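Local coordinates for 16 kDa salivary peptide (Culex quinquefasciatus, PDB 7KCG), which is of unknown function but adopts a ricin-type beta-trefoil fold in mosquito saliva and may bind sugars, at residues A[67-71]-A[109-114]; A[101-107]-A[136-140]; A[64-68]-A[84-88]. All coordinates share one frame; numbering follows the deposited sequence.

Contact 1: residues A[67-71]-A[109-114]. With FMT (formic acid), chain C.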
loop_
_atom_site.group_PDB
_atom_site.type_symbol
_atom_site.label_atom_id
_atom_site.label_comp_id
_atom_site.label_asym_id
_atom_site.label_seq_id
_atom_site.Cartn_x
_atom_site.Cartn_y
_atom_site.Cartn_z
ATOM N N PHE A 67 6.676 -2.219 -1.718
ATOM C CA PHE A 67 7.344 -1.425 -2.746
ATOM C C PHE A 67 6.794 -1.777 -4.118
ATOM O O PHE A 67 6.147 -2.806 -4.306
ATOM C CB PHE A 67 8.878 -1.585 -2.707
ATOM C CG PHE A 67 9.383 -2.893 -3.264
ATOM C CD1 PHE A 67 9.301 -4.050 -2.521
ATOM C CD2 PHE A 67 9.984 -2.939 -4.512
ATOM C CE1 PHE A 67 9.791 -5.252 -3.026
ATOM C CE2 PHE A 67 10.474 -4.149 -5.031
ATOM C CZ PHE A 67 10.373 -5.291 -4.286
ATOM N N GLU A 68 7.017 -0.876 -5.070
ATOM C CA GLU A 68 6.622 -1.094 -6.454
ATOM C C GLU A 68 7.852 -1.449 -7.272
ATOM O O GLU A 68 8.904 -0.821 -7.128
ATOM C CB GLU A 68 5.942 0.140 -7.054
ATOM C CG GLU A 68 5.512 -0.076 -8.507
ATOM C CD GLU A 68 4.832 1.130 -9.135
ATOM O OE1 GLU A 68 4.574 2.129 -8.426
ATOM O OE2 GLU A 68 4.549 1.079 -10.353
ATOM N N SER A 69 7.701 -2.437 -8.151
ATOM C CA SER A 69 8.819 -3.077 -8.829
ATOM C C SER A 69 8.967 -2.587 -10.263
ATOM O O SER A 69 8.016 -2.117 -10.890
ATOM C CB SER A 69 8.631 -4.596 -8.811
ATOM O OG SER A 69 9.511 -5.262 -9.711
ATOM N N GLN A 70 10.185 -2.730 -10.789
ATOM C CA GLN A 70 10.405 -2.516 -12.216
ATOM C C GLN A 70 9.686 -3.566 -13.049
ATOM O O GLN A 70 9.218 -3.268 -14.154
ATOM C CB GLN A 70 11.899 -2.535 -12.532
ATOM C CG GLN A 70 12.627 -1.240 -12.207
ATOM C CD GLN A 70 13.267 -0.613 -13.435
ATOM O OE1 GLN A 70 14.329 -1.049 -13.887
ATOM N NE2 GLN A 70 12.616 0.409 -13.989
ATOM N N GLN A 71 9.604 -4.774 -12.510
ATOM C CA GLN A 71 8.983 -5.915 -13.212
ATOM C C GLN A 71 7.498 -5.642 -13.364
ATOM O O GLN A 71 6.933 -4.950 -12.505
ATOM C CB GLN A 71 9.206 -7.165 -12.372
ATOM C CG GLN A 71 10.672 -7.447 -12.085
ATOM C CD GLN A 71 10.874 -8.826 -11.511
ATOM O OE1 GLN A 71 10.117 -9.750 -11.786
ATOM N NE2 GLN A 71 11.907 -8.973 -10.702
ATOM N N ASN A 109 3.364 5.945 -5.359
ATOM C CA ASN A 109 4.772 5.570 -5.298
ATOM C C ASN A 109 5.667 6.718 -5.742
ATOM O O ASN A 109 5.411 7.357 -6.768
ATOM C CB ASN A 109 5.014 4.347 -6.171
ATOM C CG ASN A 109 6.349 3.722 -5.912
ATOM O OD1 ASN A 109 7.284 3.886 -6.695
ATOM N ND2 ASN A 109 6.456 3.005 -4.800
ATOM N N VAL A 110 6.725 6.981 -4.973
ATOM C CA VAL A 110 7.614 8.100 -5.282
ATOM C C VAL A 110 8.392 7.818 -6.565
ATOM O O VAL A 110 8.434 8.646 -7.483
ATOM C CB VAL A 110 8.567 8.365 -4.101
ATOM C CG1 VAL A 110 9.709 9.285 -4.524
ATOM C CG2 VAL A 110 7.812 8.930 -2.910
ATOM N N LYS A 111 9.011 6.638 -6.642
ATOM C CA LYS A 111 9.843 6.293 -7.789
ATOM C C LYS A 111 9.037 6.284 -9.082
ATOM O O LYS A 111 9.463 6.845 -10.098
ATOM C CB LYS A 111 10.497 4.932 -7.554
ATOM C CG LYS A 111 11.460 4.478 -8.652
ATOM C CD LYS A 111 11.974 3.086 -8.347
ATOM C CE LYS A 111 12.925 2.589 -9.427
ATOM N NZ LYS A 111 13.351 1.194 -9.145
ATOM N N PHE A 112 7.864 5.658 -9.065
ATOM C CA PHE A 112 7.147 5.374 -10.303
ATOM C C PHE A 112 5.972 6.303 -10.567
ATOM O O PHE A 112 5.412 6.257 -11.668
ATOM C CB PHE A 112 6.640 3.937 -10.297
ATOM C CG PHE A 112 7.721 2.906 -10.499
ATOM C CD1 PHE A 112 8.333 2.765 -11.730
ATOM C CD2 PHE A 112 8.107 2.074 -9.466
ATOM C CE1 PHE A 112 9.312 1.815 -11.924
ATOM C CE2 PHE A 112 9.094 1.114 -9.655
ATOM C CZ PHE A 112 9.691 0.985 -10.884
ATOM N N SER A 113 5.570 7.111 -9.584
ATOM C CA SER A 113 4.415 8.010 -9.703
ATOM C C SER A 113 3.127 7.247 -10.014
ATOM O O SER A 113 2.311 7.682 -10.828
ATOM C CB SER A 113 4.665 9.102 -10.749
ATOM O OG SER A 113 5.736 9.948 -10.380
ATOM N N HIS A 114 2.926 6.116 -9.341
ATOM C CA HIS A 114 1.748 5.280 -9.526
ATOM C C HIS A 114 0.989 5.160 -8.216
ATOM O O HIS A 114 1.593 5.063 -7.143
ATOM C CB HIS A 114 2.125 3.875 -10.008
ATOM C CG HIS A 114 2.704 3.837 -11.385
ATOM N ND1 HIS A 114 3.374 2.738 -11.879
ATOM C CD2 HIS A 114 2.712 4.760 -12.374
ATOM C CE1 HIS A 114 3.772 2.987 -13.113
ATOM N NE2 HIS A 114 3.384 4.209 -13.437
HETATM C C FMT C . 12.417 -4.775 -8.167
HETATM O O1 FMT C . 12.361 -3.771 -8.844
HETATM O O2 FMT C . 11.874 -5.910 -8.457
HETATM O O HOH W 1 11.607 -0.816 -7.676
#
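A histidine-carboxylate hydrogen bond joins two parts of the beta-trefoil here: the end of strand 64-69 and the loop that follows strand 104-109. His114 ND1 donates to Glu68 OE2 at 2.5 Å, a short bond that is somewhat bent. It reaches the syn lone pair of the carboxylate, and OE2 sits 22° out of the imidazole plane. Glu68 gets there with CG anti to its backbone N (chi1 -180°) and a fully extended chain. Phe112 lies against that chain, with ring and carboxylate planes 35° apart and Phe112 CD2 3.4 Å from Glu68 CD. Phe112 CE2, at the ring edge, is 3.2 Å from Glu68 O. Glu68 OE1 is buried against Asn109 CB and Phe112 CB and has no polar partner in the model. Asn109 OD1 accepts from Phe112 N, an Asx motif within the loop, while its ND2 is bound to Gly91 O. Lys111 NZ, salt-bridged to Asp89, also reaches strand 64-69 through a water that donates to Glu68 O. A formic acid molecule, probably from the crystallisation liquor, accepts from Gln70 N through O1 (3.1 Å) and from Ser69 OG through O2 (2.8 Å).

Contact 2: residues A[101-107]-A[136-140]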
loop_
_atom_site.group_PDB
_atom_site.type_symbol
_atom_site.label_atom_id
_atom_site.label_comp_id
_atom_site.label_asym_id
_atom_site.label_seq_id
_atom_site.Cartn_x
_atom_site.Cartn_y
_atom_site.Cartn_z
ATOM N N ASN A 101 -12.691 12.104 -1.018
ATOM C CA ASN A 101 -13.613 11.430 -0.118
ATOM C C ASN A 101 -13.026 11.353 1.279
ATOM O O ASN A 101 -11.884 10.893 1.446
ATOM C CB ASN A 101 -13.925 10.026 -0.632
ATOM C CG ASN A 101 -14.582 10.043 -2.006
ATOM O OD1 ASN A 101 -13.921 10.262 -3.022
ATOM N ND2 ASN A 101 -15.884 9.793 -2.042
ATOM N N PRO A 102 -13.785 11.783 2.284
ATOM C CA PRO A 102 -13.226 11.958 3.631
ATOM C C PRO A 102 -12.734 10.657 4.243
ATOM O O PRO A 102 -13.411 9.627 4.193
ATOM C CB PRO A 102 -14.409 12.527 4.424
ATOM C CG PRO A 102 -15.253 13.181 3.395
ATOM C CD PRO A 102 -15.141 12.347 2.166
ATOM N N GLY A 103 -11.558 10.726 4.862
ATOM C CA GLY A 103 -10.920 9.568 5.455
ATOM C C GLY A 103 -10.194 8.653 4.489
ATOM O O GLY A 103 -9.483 7.741 4.943
ATOM N N TYR A 104 -10.344 8.843 3.177
ATOM C CA TYR A 104 -9.653 8.009 2.202
ATOM C C TYR A 104 -8.447 8.740 1.629
ATOM O O TYR A 104 -8.478 9.956 1.414
ATOM C CB TYR A 104 -10.579 7.584 1.064
ATOM C CG TYR A 104 -11.690 6.667 1.500
ATOM C CD1 TYR A 104 -11.500 5.296 1.542
ATOM C CD2 TYR A 104 -12.935 7.175 1.883
ATOM C CE1 TYR A 104 -12.508 4.440 1.946
ATOM C CE2 TYR A 104 -13.964 6.323 2.284
ATOM C CZ TYR A 104 -13.738 4.953 2.307
ATOM O OH TYR A 104 -14.728 4.088 2.700
ATOM N N PHE A 105 -7.385 7.987 1.372
ATOM C CA PHE A 105 -6.146 8.540 0.865
ATOM C C PHE A 105 -5.765 7.852 -0.440
ATOM O O PHE A 105 -6.144 6.713 -0.693
ATOM C CB PHE A 105 -4.994 8.365 1.877
ATOM C CG PHE A 105 -5.240 9.044 3.196
ATOM C CD1 PHE A 105 -6.026 8.439 4.172
ATOM C CD2 PHE A 105 -4.687 10.283 3.455
ATOM C CE1 PHE A 105 -6.263 9.080 5.392
ATOM C CE2 PHE A 105 -4.916 10.932 4.681
ATOM C CZ PHE A 105 -5.700 10.326 5.643
ATOM N N HIS A 106 -5.041 8.592 -1.274
ATOM C CA HIS A 106 -4.268 8.045 -2.372
ATOM C C HIS A 106 -2.878 7.698 -1.847
ATOM O O HIS A 106 -2.291 8.456 -1.072
ATOM C CB HIS A 106 -4.185 9.073 -3.505
ATOM C CG HIS A 106 -5.507 9.376 -4.149
ATOM N ND1 HIS A 106 -5.973 10.662 -4.332
ATOM C CD2 HIS A 106 -6.460 8.556 -4.656
ATOM C CE1 HIS A 106 -7.151 10.619 -4.932
ATOM N NE2 HIS A 106 -7.469 9.354 -5.138
ATOM N N ILE A 107 -2.357 6.542 -2.252
ATOM C CA ILE A 107 -1.024 6.091 -1.851
ATOM C C ILE A 107 -0.206 6.006 -3.131
ATOM O O ILE A 107 -0.435 5.108 -3.947
ATOM C CB ILE A 107 -1.074 4.735 -1.133
ATOM C CG1 ILE A 107 -2.009 4.805 0.068
ATOM C CG2 ILE A 107 0.326 4.304 -0.703
ATOM C CD1 ILE A 107 -2.547 3.468 0.598
ATOM N N TYR A 136 -8.647 3.520 -6.313
ATOM C CA TYR A 136 -7.378 4.083 -5.877
ATOM C C TYR A 136 -7.425 4.622 -4.453
ATOM O O TYR A 136 -6.425 5.165 -3.979
ATOM C CB TYR A 136 -6.964 5.220 -6.825
ATOM C CG TYR A 136 -6.706 4.785 -8.250
ATOM C CD1 TYR A 136 -7.728 4.769 -9.193
ATOM C CD2 TYR A 136 -5.437 4.403 -8.656
ATOM C CE1 TYR A 136 -7.489 4.367 -10.503
ATOM C CE2 TYR A 136 -5.186 4.003 -9.964
ATOM C CZ TYR A 136 -6.218 3.987 -10.883
ATOM O OH TYR A 136 -5.974 3.588 -12.180
ATOM N N GLU A 137 -8.559 4.520 -3.769
ATOM C CA GLU A 137 -8.763 5.243 -2.522
ATOM C C GLU A 137 -8.674 4.270 -1.360
ATOM O O GLU A 137 -9.231 3.172 -1.421
ATOM C CB GLU A 137 -10.114 5.982 -2.540
ATOM C CG GLU A 137 -10.124 7.098 -3.590
ATOM C CD GLU A 137 -11.460 7.827 -3.679
ATOM O OE1 GLU A 137 -12.483 7.217 -3.326
ATOM O OE2 GLU A 137 -11.473 8.999 -4.106
ATOM N N TRP A 138 -7.951 4.666 -0.316
ATOM C CA TRP A 138 -7.624 3.774 0.787
ATOM C C TRP A 138 -7.936 4.423 2.120
ATOM O O TRP A 138 -7.493 5.553 2.389
ATOM C CB TRP A 138 -6.142 3.375 0.736
ATOM C CG TRP A 138 -5.768 2.758 -0.554
ATOM C CD1 TRP A 138 -5.440 3.406 -1.704
ATOM C CD2 TRP A 138 -5.706 1.353 -0.850
ATOM N NE1 TRP A 138 -5.170 2.486 -2.707
ATOM C CE2 TRP A 138 -5.317 1.225 -2.197
ATOM C CE3 TRP A 138 -5.927 0.194 -0.099
ATOM C CZ2 TRP A 138 -5.134 -0.025 -2.814
ATOM C CZ3 TRP A 138 -5.748 -1.043 -0.715
ATOM C CH2 TRP A 138 -5.366 -1.136 -2.052
ATOM N N ARG A 139 -8.646 3.689 2.978
ATOM C CA ARG A 139 -8.933 4.155 4.331
ATOM C C ARG A 139 -7.841 3.671 5.279
ATOM O O ARG A 139 -7.637 2.463 5.428
ATOM C CB ARG A 139 -10.304 3.675 4.813
ATOM C CG ARG A 139 -10.659 4.210 6.214
ATOM C CD ARG A 139 -12.119 3.935 6.586
ATOM N NE ARG A 139 -12.277 2.728 7.403
ATOM C CZ ARG A 139 -13.353 1.936 7.388
ATOM N NH1 ARG A 139 -14.380 2.202 6.584
ATOM N NH2 ARG A 139 -13.398 0.861 8.170
ATOM N N ILE A 140 -7.166 4.610 5.937
ATOM C CA ILE A 140 -6.020 4.318 6.794
ATOM C C ILE A 140 -6.395 4.699 8.218
ATOM O O ILE A 140 -6.597 5.883 8.512
ATOM C CB ILE A 140 -4.762 5.071 6.337
ATOM C CG1 ILE A 140 -4.408 4.662 4.904
ATOM C CG2 ILE A 140 -3.612 4.811 7.294
ATOM C CD1 ILE A 140 -3.255 5.442 4.304
HETATM O O HOH W 2 -3.754 4.992 -4.281
#
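Strands 104-107 and 138-140 run antiparallel but strongly splayed, with 110° between their directions, and Phe105 and Trp138 form the hydrogen-bonded pair where they meet. Phe105 N donates to Trp138 O at 2.6 Å, and Trp138 N returns a bond to Phe105 O at 2.8 Å. A type II turn from Asn101 to Tyr104, with Gly103 at positive phi, leads into the first strand. In this beta-trefoil the pairing joins strand 104-109 to the C-terminal strand 138-142.

Phe105, Ile107, Trp138 and Ile140 make the apolar part of the contact. Ile107 crosses Trp138 at about a right angle and sets CD1 over the indole face, 3.9 Å from the centroid of the five-membered ring, in a CH-pi contact. Its CG1 lies beside the backbone N (chi1 -56°), and the chain runs on extended (chi2 160°), which carries CD1 to the indole. That methyl also approaches Ile140 CD1, which in turn touches Phe105 CD1 at 4.1 Å. The Trp138 NE1 proton goes to Leu116 O.

Tyr104 and Arg139 lie on another face of the pair. The tyrosine ring meets the backbone at Trp138 and Arg139 obliquely, with Tyr104 CD1 3.6 Å from Arg139 N, and Tyr104 CE1 is 3.7 Å from Arg139 CB. The Glu137 chain runs alongside the imidazole of His106, with Glu137 CG 3.8 Å from His106 NE2. That nitrogen is buried by the contact and has no partner in the model. The Glu137 carboxylate forms a salt bridge with Arg17 through OE1. A water accepts from Ile107 N at 2.9 Å and donates to Tyr136 O.

Two backbone bonds hold the centre, and apolar groups fill one side. On the Glu137 side, the Arg17 salt bridge probably stabilises the carboxylate as an anion.

Contact 3: residues A[64-68]-A[84-88]. With FMT (formic acid), chain D.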
loop_
_atom_site.group_PDB
_atom_site.type_symbol
_atom_site.label_atom_id
_atom_site.label_comp_id
_atom_site.label_asym_id
_atom_site.label_seq_id
_atom_site.Cartn_x
_atom_site.Cartn_y
_atom_site.Cartn_z
ATOM N N GLU A 64 8.080 -6.823 6.381
ATOM C CA GLU A 64 8.597 -6.560 5.048
ATOM C C GLU A 64 8.026 -5.265 4.479
ATOM O O GLU A 64 6.854 -4.943 4.703
ATOM C CB GLU A 64 8.264 -7.735 4.129
ATOM C CG GLU A 64 8.924 -9.038 4.577
ATOM C CD GLU A 64 8.237 -10.278 4.015
ATOM O OE1 GLU A 64 7.259 -10.143 3.249
ATOM O OE2 GLU A 64 8.685 -11.403 4.337
ATOM N N GLU A 65 8.865 -4.521 3.756
ATOM C CA GLU A 65 8.469 -3.235 3.190
ATOM C C GLU A 65 7.646 -3.414 1.927
ATOM O O GLU A 65 7.933 -4.273 1.095
ATOM C CB GLU A 65 9.692 -2.389 2.838
ATOM C CG GLU A 65 10.427 -1.774 3.987
ATOM C CD GLU A 65 11.412 -0.720 3.510
ATOM O OE1 GLU A 65 12.396 -1.077 2.816
ATOM O OE2 GLU A 65 11.194 0.470 3.824
ATOM N N LEU A 66 6.629 -2.569 1.773
ATOM C CA LEU A 66 5.832 -2.533 0.560
ATOM C C LEU A 66 6.541 -1.694 -0.497
ATOM O O LEU A 66 6.969 -0.574 -0.215
ATOM C CB LEU A 66 4.455 -1.933 0.876
ATOM C CG LEU A 66 3.467 -1.943 -0.276
ATOM C CD1 LEU A 66 2.964 -3.354 -0.473
ATOM C CD2 LEU A 66 2.309 -0.981 0.006
ATOM N N PHE A 67 6.676 -2.219 -1.718
ATOM C CA PHE A 67 7.344 -1.425 -2.746
ATOM C C PHE A 67 6.794 -1.777 -4.118
ATOM O O PHE A 67 6.147 -2.806 -4.306
ATOM C CB PHE A 67 8.878 -1.585 -2.707
ATOM C CG PHE A 67 9.383 -2.893 -3.264
ATOM C CD1 PHE A 67 9.301 -4.050 -2.521
ATOM C CD2 PHE A 67 9.984 -2.939 -4.512
ATOM C CE1 PHE A 67 9.791 -5.252 -3.026
ATOM C CE2 PHE A 67 10.474 -4.149 -5.031
ATOM C CZ PHE A 67 10.373 -5.291 -4.286
ATOM N N GLU A 68 7.017 -0.876 -5.070
ATOM C CA GLU A 68 6.622 -1.094 -6.454
ATOM C C GLU A 68 7.852 -1.449 -7.272
ATOM O O GLU A 68 8.904 -0.821 -7.128
ATOM C CB GLU A 68 5.942 0.140 -7.054
ATOM C CG GLU A 68 5.512 -0.076 -8.507
ATOM C CD GLU A 68 4.832 1.130 -9.135
ATOM O OE1 GLU A 68 4.574 2.129 -8.426
ATOM O OE2 GLU A 68 4.549 1.079 -10.353
ATOM N N LYS A 84 14.791 -7.759 3.255
ATOM C CA LYS A 84 14.867 -6.847 4.426
ATOM C C LYS A 84 15.996 -5.818 4.300
ATOM O O LYS A 84 16.230 -5.105 5.268
ATOM C CB LYS A 84 14.657 -7.567 5.755
ATOM C CG LYS A 84 13.226 -8.001 6.018
ATOM C CD LYS A 84 13.005 -8.480 7.423
ATOM C CE LYS A 84 11.941 -9.548 7.505
ATOM N NZ LYS A 84 11.442 -9.704 8.889
ATOM N N SER A 85 16.639 -5.737 3.139
ATOM C CA SER A 85 17.616 -4.655 2.879
ATOM C C SER A 85 16.812 -3.375 2.649
ATOM O O SER A 85 15.881 -3.421 1.894
ATOM C CB SER A 85 18.435 -4.964 1.670
ATOM O OG SER A 85 17.768 -5.846 0.798
ATOM N N LEU A 86 17.173 -2.278 3.291
ATOM C CA LEU A 86 16.383 -1.061 3.143
ATOM C C LEU A 86 16.423 -0.575 1.697
ATOM O O LEU A 86 17.497 -0.445 1.099
ATOM C CB LEU A 86 16.907 0.011 4.082
ATOM C CG LEU A 86 15.961 1.170 4.369
ATOM C CD1 LEU A 86 14.720 0.683 5.116
ATOM C CD2 LEU A 86 16.703 2.245 5.162
ATOM N N ILE A 87 15.252 -0.314 1.129
ATOM C CA ILE A 87 15.146 0.137 -0.254
ATOM C C ILE A 87 15.312 1.650 -0.274
ATOM O O ILE A 87 14.555 2.376 0.382
ATOM C CB ILE A 87 13.809 -0.301 -0.875
ATOM C CG1 ILE A 87 13.821 -1.813 -1.050
ATOM C CG2 ILE A 87 13.556 0.385 -2.206
ATOM C CD1 ILE A 87 12.570 -2.384 -1.684
ATOM N N ASN A 88 16.308 2.126 -1.027
ATOM C CA ASN A 88 16.726 3.518 -0.998
ATOM C C ASN A 88 16.541 4.235 -2.334
ATOM O O ASN A 88 16.977 5.386 -2.468
ATOM C CB ASN A 88 18.199 3.600 -0.556
ATOM C CG ASN A 88 18.541 4.928 0.088
ATOM O OD1 ASN A 88 17.683 5.589 0.685
ATOM N ND2 ASN A 88 19.804 5.330 -0.030
HETATM C C FMT D . 17.327 -1.106 -4.008
HETATM O O1 FMT D . 17.374 -0.065 -3.384
HETATM O O2 FMT D . 16.717 -2.185 -3.618
#
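Ile87 crosses Phe67 at about a right angle and lays its CD1 methyl over one face of the ring. Ile87 CD1 is 3.8 Å from the Phe67 ring centroid and 20° off the normal, a CH-pi contact, and lies 3.6 Å from Phe67 CG, its nearest ring atom. The ring is placed by CG standing between the backbone N and the carbonyl carbon (chi1 75°). Trp81 meets the same ring steeply. Glu65 also points toward 84-88. Glu65 OE1 takes a weak hydrogen bond from Ile87 N, long at 3.4 Å but nearly straight at 171°. Leu86 CD1 comes against the carboxylate of Glu65, 3.7 Å from OE1 and 3.8 Å from OE2. At the other end, Lys84 CE lies 4.2 Å from Glu64 CG, and the lysine NZ is hydrogen-bonded to His62 O. The contact holds the irregular loop between strands 76-81 and 93-98 of the trefoil against strand 64-69. Arg56 bonds to both segments, by a salt bridge to Glu65 OE2 and a hydrogen bond to Ile87 O. Polar fixing across the contact is therefore slight: the methyl-ring contact is joined by one weak bond, and the carboxylate charge is met chiefly by Arg56.

In the fold
Along the chain, strand 64-69 comes first and serves two contacts. Contact 3 closes the shortest loop: the chain passes through strand 76-81 and returns at 84-88 to the strand it left. Contact 1 starts from the same strand, sharing Phe67 and Glu68, but closes later, at 109-114. Its loop thus takes in residues 84-88 and strands 93-98 and 104-109. Contact 2 opens at 101-107, before contact 1 has closed, and ends at 136-140, so contacts 1 and 2 cross. Contact 3 closes before contact 2 opens, and the two lie on opposite sides of the chain's centre. Together they tie strand 64-69 to two later loops, and strand 104-109 to the C-terminal strand.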